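TRNA (cytosine(38)-C(5))-methyltransferase (Schizosaccharomyces pombe, PDB 6FDF) transfers a methyl group from S-adenosyl-L-methionine to carbon 5 of cytosine 38 in the anticodon loop of tRNA(Asp) and, to a lower level, of tRNA(Glu). Local coordinates at residues Y25-N28 and P33-I36; E48-N51 and K56-K59; L66-F71 and P113-L118; K77-S82 and L106-V111. All coordinates share one frame; numbering follows the deposited sequence.

Contact 1 of 4, residues Y25-N28 and P33-I36; sequences YALN and PADI
Leu27 meets Ala34 and Ile36 where helix 22-29 packs on strand 34-41, the last two elements of a beta-alpha-beta crossover that starts with strand 11-16 in the Rossmann-like methyltransferase domain. The nearest alpha carbons, CA of Leu27 and CA of Ala34, are 7.2 Å apart, and side chains bridge the gap. Most of the span is covered by the leucine, whose CB points at the strand. Its CG stands beside the backbone N and anti to the carbonyl carbon (chi1 -75°), which carries the forked end onto the sheet, and the two methyls then take different partners. CD2 reaches Ala34, but loosely, with 4.4 Å between Leu27 CD2 and Ala34 CB. CD1 turns to Ile36.

The alternation of the strand explains why Ala34 and Ile36 both face the helix while Asp35 between them does not; Asp35 forms a salt bridge with Arg10. In the longer isoleucine a bend at chi2 (-58°) brings CD1 forward to the leucine. The two branched chains cross obliquely and touch through their terminal methyls, without interdigitating along their lengths. Val13 of strand 11-16 touches all three side chains, and Ile325 of helix 318-328 also packs against Leu27, which places this small interface of 101 Å² in the hydrophobic layer between sheet and helices. Its closest approach is tip to tip, Leu27 CD1 to Ile36 CD1 at 3.6 Å.

Contact 2 of 4, residues E48-N51 and K56-K59; sequences EIYN and KLAK
The second beta-alpha-beta unit, strand 34-41, helix 44-54 and strand 58-60, is closed here by Asn51 and Tyr50 of the helix meeting Leu57, just before the strand, and Ala58, the first residue of this outermost strand of the main sheet. The chain returns tightly, with 4.5 Å between CA of Asn51 and CA of Lys56, and the contact buries 256 Å².

Asn51 supplies the polar half. Its carboxamide oxygen accepts two successive backbone N-H groups. The bond from Ala58 N to Asn51 OD1 (2.8 Å) is nearly straight at 168°, and it lies in the carbonyl plane, on a lone pair. Leu57 N approaches the same OD1 at 2.9 Å from above that plane, and its hydrogen is bent off line, to 131°. The amide nitrogen faces the strand as well, but Asn51 ND2 gives only a weak bond to Ala58 O (3.4 Å).

Tyr50 supplies the apolar half. A chi1 of -171° sets Tyr50 CG opposite the backbone N and brings one side of the ring to the strand: Tyr50 CD1 is 3.8 Å from Ala58 CB, and Tyr50 CE1 is 3.9 Å from Leu57 CB. Both carbons approach the ring obliquely. Beyond them the hydroxyl hydrogen-bonds with Glu15 and His24, which would restrain the far end of the ring.

Two consecutive amides gripped by one oxygen, with a weak return bond from the nitrogen, should restrain the asparagine carboxamide against rotation and imply that the turn into the edge strand is held by directional bonds as well as by apolar packing.

Contact 3 of 4, residues L66-F71 and P113-L118; sequences LTAKDF and PHVNNL
Ala68 and Val115 bring the two backbones together, their CA atoms only 5.2 Å apart, where the first turn of helix 68-74 meets the loop joining helix 103-111 to strand 121-127. The helix opens with a capping box. Thr67, the N-cap, accepts from Asp70 N through OG1 at 3.2 Å, and Asp70 OD2 in return receives Thr67 N at 3.0 Å, from above the carboxylate plane. These bonds tie up the start of the helix on the side away from the loop.

Across the gap the contact is small, 138 Å², and made by van der Waals approaches. Ala68 points its methyl at the backbone of His114, with 3.9 Å between Ala68 CB and His114 O. Of the histidine side chain it is CB that lies near the methyl; the ring leads away, and ND1 is hydrogen-bonded to Asn110 O. Phe71 likewise offers its CB, while its ring turns off to stack on Trp79. Next in the chain after Phe71, Asp72 OD1 accepts a hydrogen bond from Asn116 N. On Val115 it is CG1, placed beside the backbone N (chi1 -59°), that reaches the helix, ending 3.8 Å from Phe71 CB.

Contact 4 of 4, residues K77-S82 and L106-V111; sequences KLWTMS and LNILNV
Ile108 of helix 103-111 meets Trp79 and Met81 of strand 78-81 through a single methyl group, CG2, in the beta-alpha-beta unit that runs on to strand 121-127 of the Rossmann-like sheet. Trp79 and Met81 are alternate strand residues and therefore face the helix together. The nearest alpha carbons, CA of Met81 and CA of Ile108, are 10.0 Å apart, a gap that the side chains span. Ile108 CG2 is 4.2 Å from Trp79 CZ3, on the six-membered part of the indole, and Ile108 CG2 is equally 4.2 Å from Met81 CE. The isoleucine and the two strand side chains run antiparallel past one another, and the methyl comes to the indole obliquely.

Met81 reaches it by a folded route. Its CG sits between the backbone N and the carbonyl carbon (chi1 54°), and a bend at chi3 (84°) swings CE round to the isoleucine. The thioether chain also packs on Ile122 and Ile124 of the neighbouring strand.

Away from this buried point the interface is loose, and only 126 Å² is buried in all. Leu109 turns to helix 134-145 instead, whereas Leu106 and Asn110 lie on the exposed side of the helix. Just after the strand, next to Met81, Ser82 touches the bound S-adenosylhomocysteine.

The chemistry across these segments is wholly apolar. Carbon-to-carbon contacts of this length imply that helix and strand are held here by shape and dispersion, without directional bonds, while the polar bonds of these segments go to other partners, such as Ser82 OG to Glu125 OE1.

In the fold
All four contacts build one Rossmann-like domain, and strand 78-81 presents side chains to both faces of its sheet. Leu78 faces contact 1, with Leu27 CD2 4.1 Å from Leu78 CD2, whereas Trp79 and Met81, of alternate orientation, face contact 4. Contacts 1 and 2 join successive crossovers and touch at Ile36 CG2 and Tyr50 OH (3.6 Å). Contact 4 is nested in the chain loop closed by contact 3; their centres lie 10 Å apart, and Asn107 ND2 hydrogen-bonds to Leu66 O (3.0 Å). Toward the S-adenosylhomocysteine pocket, the side chains of Tyr50 and Met81 stand about 7 and 8 Å from the ligand, and that of Met81 about 8 Å from that of Cys85, the predicted active-site residue.

Contact 1 of 4, residues Y25-N28 and P33-I36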
loop_
_atom_site.group_PDB
_atom_site.type_symbol
_atom_site.label_atom_id
_atom_site.label_comp_id
_atom_site.label_asym_id
_atom_site.label_seq_id
_atom_site.Cartn_x
_atom_site.Cartn_y
_atom_site.Cartn_z
ATOM N N TYR A 25 7.080 1.906 8.099
ATOM C CA TYR A 25 7.186 0.538 8.593
ATOM C C TYR A 25 8.122 -0.286 7.721
ATOM O O TYR A 25 8.882 -1.120 8.229
ATOM C CB TYR A 25 5.811 -0.124 8.653
ATOM C CG TYR A 25 4.957 0.300 9.828
ATOM C CD1 TYR A 25 5.343 0.019 11.130
ATOM C CD2 TYR A 25 3.734 0.931 9.627
ATOM C CE1 TYR A 25 4.551 0.385 12.207
ATOM C CE2 TYR A 25 2.934 1.296 10.701
ATOM C CZ TYR A 25 3.349 1.022 11.984
ATOM O OH TYR A 25 2.561 1.393 13.050
ATOM N N ALA A 26 8.085 -0.061 6.403
ATOM C CA ALA A 26 8.965 -0.796 5.499
ATOM C C ALA A 26 10.418 -0.386 5.690
ATOM O O ALA A 26 11.321 -1.228 5.617
ATOM C CB ALA A 26 8.528 -0.576 4.049
ATOM N N LEU A 27 10.661 0.905 5.949
ATOM C CA LEU A 27 12.012 1.356 6.268
ATOM C C LEU A 27 12.520 0.698 7.543
ATOM O O LEU A 27 13.699 0.337 7.640
ATOM C CB LEU A 27 12.039 2.882 6.401
ATOM C CG LEU A 27 11.967 3.661 5.083
ATOM C CD1 LEU A 27 11.512 5.090 5.348
ATOM C CD2 LEU A 27 13.316 3.660 4.373
ATOM N N ASN A 28 11.640 0.534 8.536
ATOM C CA ASN A 28 12.027 -0.136 9.775
ATOM C C ASN A 28 12.447 -1.574 9.499
ATOM O O ASN A 28 13.457 -2.050 10.025
ATOM C CB ASN A 28 10.874 -0.115 10.780
ATOM C CG ASN A 28 10.565 1.280 11.305
ATOM O OD1 ASN A 28 11.351 2.217 11.144
ATOM N ND2 ASN A 28 9.408 1.419 11.944
ATOM N N PRO A 33 18.849 3.087 8.667
ATOM C CA PRO A 33 18.974 4.167 9.653
ATOM C C PRO A 33 18.381 5.452 9.105
ATOM O O PRO A 33 19.104 6.311 8.592
ATOM C CB PRO A 33 20.487 4.279 9.865
ATOM C CG PRO A 33 21.076 3.787 8.581
ATOM C CD PRO A 33 20.150 2.706 8.089
ATOM N N ALA A 34 17.064 5.591 9.210
ATOM C CA ALA A 34 16.326 6.613 8.485
ATOM C C ALA A 34 15.662 7.556 9.474
ATOM O O ALA A 34 15.059 7.115 10.457
ATOM C CB ALA A 34 15.275 5.990 7.562
ATOM N N ASP A 35 15.783 8.846 9.212
ATOM C CA ASP A 35 15.053 9.872 9.941
ATOM C C ASP A 35 13.987 10.415 8.998
ATOM O O ASP A 35 14.306 11.140 8.052
ATOM C CB ASP A 35 15.991 10.976 10.421
ATOM C CG ASP A 35 17.161 10.439 11.228
ATOM O OD1 ASP A 35 17.000 9.393 11.896
ATOM O OD2 ASP A 35 18.244 11.061 11.192
ATOM N N ILE A 36 12.730 10.036 9.234
ATOM C CA ILE A 36 11.622 10.639 8.502
ATOM C C ILE A 36 11.546 12.096 8.930
ATOM O O ILE A 36 11.086 12.411 10.035
ATOM C CB ILE A 36 10.283 9.917 8.756
ATOM C CG1 ILE A 36 10.377 8.436 8.390
ATOM C CG2 ILE A 36 9.159 10.579 7.962
ATOM C CD1 ILE A 36 10.775 8.194 6.985
#

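Contact 2 of 4, residues E48-N51 and K56-K59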
loop_
_atom_site.group_PDB
_atom_site.type_symbol
_atom_site.label_atom_id
_atom_site.label_comp_id
_atom_site.label_asym_id
_atom_site.label_seq_id
_atom_site.Cartn_x
_atom_site.Cartn_y
_atom_site.Cartn_z
ATOM N N GLU A 48 -3.448 11.176 12.302
ATOM C CA GLU A 48 -3.656 10.784 13.692
ATOM C C GLU A 48 -3.071 9.401 13.967
ATOM O O GLU A 48 -2.355 9.208 14.958
ATOM C CB GLU A 48 -5.147 10.824 14.031
ATOM C CG GLU A 48 -5.467 10.492 15.475
ATOM C CD GLU A 48 -6.939 10.678 15.800
ATOM O OE1 GLU A 48 -7.385 10.182 16.854
ATOM O OE2 GLU A 48 -7.651 11.316 14.995
ATOM N N ILE A 49 -3.366 8.427 13.097
ATOM C CA ILE A 49 -2.773 7.097 13.236
ATOM C C ILE A 49 -1.264 7.158 13.040
ATOM O O ILE A 49 -0.504 6.531 13.790
ATOM C CB ILE A 49 -3.431 6.109 12.252
ATOM C CG1 ILE A 49 -4.938 6.015 12.513
ATOM C CG2 ILE A 49 -2.763 4.736 12.319
ATOM C CD1 ILE A 49 -5.272 5.518 13.898
ATOM N N TYR A 50 -0.799 7.934 12.058
ATOM C CA TYR A 50 0.641 8.011 11.812
ATOM C C TYR A 50 1.371 8.481 13.065
ATOM O O TYR A 50 2.341 7.858 13.515
ATOM C CB TYR A 50 0.951 8.937 10.626
ATOM C CG TYR A 50 2.409 8.865 10.196
ATOM C CD1 TYR A 50 3.420 9.427 10.980
ATOM C CD2 TYR A 50 2.777 8.223 9.022
ATOM C CE1 TYR A 50 4.756 9.339 10.604
ATOM C CE2 TYR A 50 4.107 8.143 8.632
ATOM C CZ TYR A 50 5.090 8.695 9.431
ATOM O OH TYR A 50 6.410 8.609 9.044
ATOM N N ASN A 51 0.911 9.590 13.643
ATOM C CA ASN A 51 1.634 10.204 14.750
ATOM C C ASN A 51 1.540 9.366 16.018
ATOM O O ASN A 51 2.477 9.363 16.826
ATOM C CB ASN A 51 1.102 11.617 14.979
ATOM C CG ASN A 51 1.496 12.560 13.859
ATOM O OD1 ASN A 51 2.556 12.407 13.259
ATOM N ND2 ASN A 51 0.641 13.536 13.569
ATOM N N LYS A 56 5.327 12.269 16.315
ATOM C CA LYS A 56 4.688 13.429 15.688
ATOM C C LYS A 56 5.547 13.898 14.518
ATOM O O LYS A 56 6.345 14.834 14.615
ATOM C CB LYS A 56 4.462 14.535 16.710
ATOM C CG LYS A 56 3.661 14.070 17.908
ATOM C CD LYS A 56 3.410 15.196 18.889
ATOM C CE LYS A 56 2.564 14.718 20.055
ATOM N NZ LYS A 56 2.274 15.828 21.008
ATOM N N LEU A 57 5.370 13.216 13.387
ATOM C CA LEU A 57 6.070 13.525 12.149
ATOM C C LEU A 57 5.151 13.896 10.994
ATOM O O LEU A 57 5.627 14.489 10.018
ATOM C CB LEU A 57 6.942 12.337 11.713
ATOM C CG LEU A 57 7.986 11.870 12.731
ATOM C CD1 LEU A 57 8.624 10.561 12.258
ATOM C CD2 LEU A 57 9.037 12.949 12.941
ATOM N N ALA A 58 3.861 13.568 11.072
ATOM C CA ALA A 58 2.941 13.760 9.957
ATOM C C ALA A 58 2.339 15.155 10.029
ATOM O O ALA A 58 1.870 15.582 11.091
ATOM C CB ALA A 58 1.836 12.704 9.973
ATOM N N LYS A 59 2.355 15.860 8.899
ATOM C CA LYS A 59 1.806 17.204 8.801
ATOM C C LYS A 59 0.715 17.283 7.743
ATOM O O LYS A 59 0.806 16.649 6.685
ATOM C CB LYS A 59 2.911 18.212 8.452
ATOM C CG LYS A 59 3.758 18.664 9.630
ATOM C CD LYS A 59 3.073 19.775 10.416
ATOM C CE LYS A 59 3.550 19.811 11.860
ATOM N NZ LYS A 59 2.413 19.763 12.818
#

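Contact 3 of 4, residues L66-F71 and P113-L118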
loop_
_atom_site.group_PDB
_atom_site.type_symbol
_atom_site.label_atom_id
_atom_site.label_comp_id
_atom_site.label_asym_id
_atom_site.label_seq_id
_atom_site.Cartn_x
_atom_site.Cartn_y
_atom_site.Cartn_z
ATOM N N LEU A 66 3.207 22.352 -2.464
ATOM C CA LEU A 66 4.617 22.333 -2.111
ATOM C C LEU A 66 5.436 23.091 -3.147
ATOM O O LEU A 66 5.192 22.995 -4.352
ATOM C CB LEU A 66 5.110 20.886 -2.009
ATOM C CG LEU A 66 4.735 20.122 -0.740
ATOM C CD1 LEU A 66 5.052 18.634 -0.911
ATOM C CD2 LEU A 66 5.478 20.697 0.453
ATOM N N THR A 67 6.415 23.849 -2.669
ATOM C CA THR A 67 7.326 24.610 -3.509
ATOM C C THR A 67 8.737 24.056 -3.395
ATOM O O THR A 67 9.045 23.237 -2.527
ATOM C CB THR A 67 7.344 26.081 -3.097
ATOM O OG1 THR A 67 7.901 26.172 -1.779
ATOM C CG2 THR A 67 5.935 26.656 -3.104
ATOM N N ALA A 68 9.614 24.548 -4.271
ATOM C CA ALA A 68 11.006 24.118 -4.217
ATOM C C ALA A 68 11.649 24.519 -2.898
ATOM O O ALA A 68 12.478 23.778 -2.359
ATOM C CB ALA A 68 11.787 24.699 -5.394
ATOM N N LYS A 69 11.260 25.676 -2.355
ATOM C CA LYS A 69 11.765 26.099 -1.051
ATOM C C LYS A 69 11.332 25.141 0.054
ATOM O O LYS A 69 12.079 24.917 1.016
ATOM C CB LYS A 69 11.293 27.521 -0.745
ATOM C CG LYS A 69 11.858 28.572 -1.685
ATOM C CD LYS A 69 11.496 29.982 -1.230
ATOM C CE LYS A 69 12.232 30.356 0.049
ATOM N NZ LYS A 69 12.169 31.820 0.324
ATOM N N ASP A 70 10.119 24.586 -0.047
ATOM C CA ASP A 70 9.689 23.564 0.907
ATOM C C ASP A 70 10.586 22.335 0.834
ATOM O O ASP A 70 11.073 21.841 1.859
ATOM C CB ASP A 70 8.232 23.168 0.654
ATOM C CG ASP A 70 7.257 24.305 0.900
ATOM O OD1 ASP A 70 7.541 25.174 1.756
ATOM O OD2 ASP A 70 6.196 24.323 0.237
ATOM N N PHE A 71 10.801 21.813 -0.376
ATOM C CA PHE A 71 11.674 20.653 -0.530
ATOM C C PHE A 71 13.097 20.960 -0.079
ATOM O O PHE A 71 13.777 20.093 0.485
ATOM C CB PHE A 71 11.663 20.184 -1.982
ATOM C CG PHE A 71 10.392 19.497 -2.388
ATOM C CD1 PHE A 71 10.075 18.248 -1.883
ATOM C CD2 PHE A 71 9.523 20.094 -3.283
ATOM C CE1 PHE A 71 8.909 17.607 -2.258
ATOM C CE2 PHE A 71 8.353 19.458 -3.664
ATOM C CZ PHE A 71 8.046 18.214 -3.150
ATOM N N PRO A 113 12.860 19.692 -10.650
ATOM C CA PRO A 113 14.068 20.227 -11.309
ATOM C C PRO A 113 14.556 21.542 -10.726
ATOM O O PRO A 113 15.636 22.011 -11.119
ATOM C CB PRO A 113 13.622 20.420 -12.765
ATOM C CG PRO A 113 12.394 19.577 -12.919
ATOM C CD PRO A 113 11.725 19.613 -11.591
ATOM N N HIS A 114 13.802 22.150 -9.820
ATOM C CA HIS A 114 14.143 23.451 -9.262
ATOM C C HIS A 114 14.787 23.363 -7.885
ATOM O O HIS A 114 15.124 24.405 -7.315
ATOM C CB HIS A 114 12.892 24.324 -9.175
ATOM C CG HIS A 114 12.364 24.773 -10.502
ATOM N ND1 HIS A 114 11.401 24.070 -11.194
ATOM C CD2 HIS A 114 12.647 25.861 -11.254
ATOM C CE1 HIS A 114 11.117 24.706 -12.317
ATOM N NE2 HIS A 114 11.860 25.796 -12.378
ATOM N N VAL A 115 14.941 22.162 -7.319
ATOM C CA VAL A 115 15.421 22.054 -5.943
ATOM C C VAL A 115 16.934 22.241 -5.899
ATOM O O VAL A 115 17.648 22.038 -6.884
ATOM C CB VAL A 115 15.007 20.716 -5.299
ATOM C CG1 VAL A 115 13.480 20.563 -5.289
ATOM C CG2 VAL A 115 15.691 19.540 -5.997
ATOM N N ASN A 116 17.427 22.654 -4.727
ATOM C CA ASN A 116 18.862 22.872 -4.558
ATOM C C ASN A 116 19.642 21.572 -4.695
ATOM O O ASN A 116 20.708 21.539 -5.324
ATOM C CB ASN A 116 19.140 23.499 -3.191
ATOM C CG ASN A 116 18.878 24.993 -3.163
ATOM O OD1 ASN A 116 19.135 25.702 -4.132
ATOM N ND2 ASN A 116 18.373 25.480 -2.036
ATOM N N ASN A 117 19.134 20.491 -4.106
ATOM C CA ASN A 117 19.834 19.209 -4.059
ATOM C C ASN A 117 18.846 18.105 -4.421
ATOM O O ASN A 117 18.023 17.710 -3.587
ATOM C CB ASN A 117 20.448 18.965 -2.686
ATOM C CG ASN A 117 21.418 20.055 -2.286
ATOM O OD1 ASN A 117 21.148 20.840 -1.378
ATOM N ND2 ASN A 117 22.552 20.113 -2.967
ATOM N N LEU A 118 18.907 17.645 -5.663
ATOM C CA LEU A 118 18.034 16.566 -6.103
ATOM C C LEU A 118 18.162 15.380 -5.149
ATOM O O LEU A 118 19.281 15.037 -4.739
ATOM C CB LEU A 118 18.396 16.128 -7.523
ATOM C CG LEU A 118 18.089 17.078 -8.675
ATOM C CD1 LEU A 118 18.773 16.578 -9.939
ATOM C CD2 LEU A 118 16.587 17.158 -8.879
#

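Contact 4 of 4, residues K77-S82 and L106-V111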
loop_
_atom_site.group_PDB
_atom_site.type_symbol
_atom_site.label_atom_id
_atom_site.label_comp_id
_atom_site.label_asym_id
_atom_site.label_seq_id
_atom_site.Cartn_x
_atom_site.Cartn_y
_atom_site.Cartn_z
ATOM N N LYS A 77 17.257 13.058 1.189
ATOM C CA LYS A 77 17.985 12.330 0.164
ATOM C C LYS A 77 17.177 11.181 -0.423
ATOM O O LYS A 77 17.480 10.725 -1.534
ATOM C CB LYS A 77 19.298 11.819 0.763
ATOM C CG LYS A 77 20.246 11.153 -0.212
ATOM C CD LYS A 77 21.576 10.836 0.467
ATOM C CE LYS A 77 22.582 11.979 0.327
ATOM N NZ LYS A 77 22.065 13.300 0.778
ATOM N N LEU A 78 16.165 10.701 0.294
ATOM C CA LEU A 78 15.200 9.744 -0.233
ATOM C C LEU A 78 13.815 10.368 -0.153
ATOM O O LEU A 78 13.426 10.877 0.903
ATOM C CB LEU A 78 15.223 8.425 0.555
ATOM C CG LEU A 78 14.026 7.495 0.306
ATOM C CD1 LEU A 78 14.023 6.980 -1.135
ATOM C CD2 LEU A 78 14.008 6.325 1.283
ATOM N N TRP A 79 13.092 10.367 -1.268
ATOM C CA TRP A 79 11.673 10.705 -1.273
ATOM C C TRP A 79 10.885 9.444 -1.590
ATOM O O TRP A 79 11.200 8.752 -2.562
ATOM C CB TRP A 79 11.323 11.754 -2.331
ATOM C CG TRP A 79 11.956 13.101 -2.204
ATOM C CD1 TRP A 79 12.846 13.522 -1.256
ATOM C CD2 TRP A 79 11.749 14.204 -3.083
ATOM N NE1 TRP A 79 13.199 14.836 -1.493
ATOM C CE2 TRP A 79 12.536 15.273 -2.611
ATOM C CE3 TRP A 79 10.962 14.397 -4.220
ATOM C CZ2 TRP A 79 12.566 16.511 -3.245
ATOM C CZ3 TRP A 79 10.991 15.628 -4.848
ATOM C CH2 TRP A 79 11.791 16.666 -4.363
ATOM N N THR A 80 9.878 9.140 -0.774
ATOM C CA THR A 80 8.937 8.070 -1.087
ATOM C C THR A 80 7.581 8.691 -1.404
ATOM O O THR A 80 7.224 9.746 -0.865
ATOM C CB THR A 80 8.806 7.062 0.065
ATOM O OG1 THR A 80 8.161 7.679 1.194
ATOM C CG2 THR A 80 10.174 6.516 0.472
ATOM N N MET A 81 6.812 8.037 -2.270
ATOM C CA MET A 81 5.500 8.581 -2.587
ATOM C C MET A 81 4.589 7.480 -3.102
ATOM O O MET A 81 5.030 6.585 -3.829
ATOM C CB MET A 81 5.596 9.718 -3.618
ATOM C CG MET A 81 6.332 9.354 -4.893
ATOM S SD MET A 81 6.647 10.790 -5.944
ATOM C CE MET A 81 8.147 11.429 -5.218
ATOM N N SER A 82 3.316 7.565 -2.713
ATOM C CA SER A 82 2.253 6.710 -3.241
ATOM C C SER A 82 1.179 7.661 -3.751
ATOM O O SER A 82 0.152 7.884 -3.091
ATOM C CB SER A 82 1.726 5.741 -2.179
ATOM O OG SER A 82 0.870 4.767 -2.763
ATOM N N LEU A 106 1.777 15.969 -10.431
ATOM C CA LEU A 106 2.398 16.779 -11.470
ATOM C C LEU A 106 3.130 17.965 -10.859
ATOM O O LEU A 106 4.146 18.416 -11.403
ATOM C CB LEU A 106 1.350 17.245 -12.477
ATOM C CG LEU A 106 0.587 16.101 -13.149
ATOM C CD1 LEU A 106 -0.427 16.626 -14.159
ATOM C CD2 LEU A 106 1.560 15.122 -13.801
ATOM N N ASN A 107 2.649 18.459 -9.715
ATOM C CA ASN A 107 3.372 19.516 -9.018
ATOM C C ASN A 107 4.735 19.023 -8.553
ATOM O O ASN A 107 5.734 19.741 -8.684
ATOM C CB ASN A 107 2.553 20.038 -7.837
ATOM C CG ASN A 107 3.253 21.172 -7.104
ATOM O OD1 ASN A 107 3.482 22.242 -7.666
ATOM N ND2 ASN A 107 3.594 20.940 -5.838
ATOM N N ILE A 108 4.803 17.798 -8.021
ATOM C CA ILE A 108 6.098 17.243 -7.635
ATOM C C ILE A 108 7.031 17.227 -8.839
ATOM O O ILE A 108 8.194 17.635 -8.751
ATOM C CB ILE A 108 5.937 15.835 -7.031
ATOM C CG1 ILE A 108 5.153 15.894 -5.718
ATOM C CG2 ILE A 108 7.304 15.203 -6.779
ATOM C CD1 ILE A 108 4.712 14.527 -5.220
ATOM N N LEU A 109 6.532 16.745 -9.982
ATOM C CA LEU A 109 7.371 16.637 -11.172
ATOM C C LEU A 109 7.793 18.004 -11.694
ATOM O O LEU A 109 8.893 18.144 -12.244
ATOM C CB LEU A 109 6.635 15.877 -12.276
ATOM C CG LEU A 109 6.156 14.455 -11.977
ATOM C CD1 LEU A 109 5.496 13.857 -13.214
ATOM C CD2 LEU A 109 7.297 13.582 -11.487
ATOM N N ASN A 110 6.925 19.012 -11.553
ATOM C CA ASN A 110 7.246 20.364 -11.996
ATOM C C ASN A 110 8.225 21.062 -11.061
ATOM O O ASN A 110 8.985 21.933 -11.500
ATOM C CB ASN A 110 5.967 21.193 -12.108
ATOM C CG ASN A 110 5.255 20.994 -13.429
ATOM O OD1 ASN A 110 5.883 20.736 -14.456
ATOM N ND2 ASN A 110 3.932 21.131 -13.413
ATOM N N VAL A 111 8.211 20.716 -9.778
ATOM C CA VAL A 111 9.070 21.399 -8.819
ATOM C C VAL A 111 10.428 20.714 -8.666
ATOM O O VAL A 111 11.434 21.388 -8.412
ATOM C CB VAL A 111 8.332 21.501 -7.471
ATOM C CG1 VAL A 111 9.270 21.935 -6.368
ATOM C CG2 VAL A 111 7.138 22.454 -7.587
#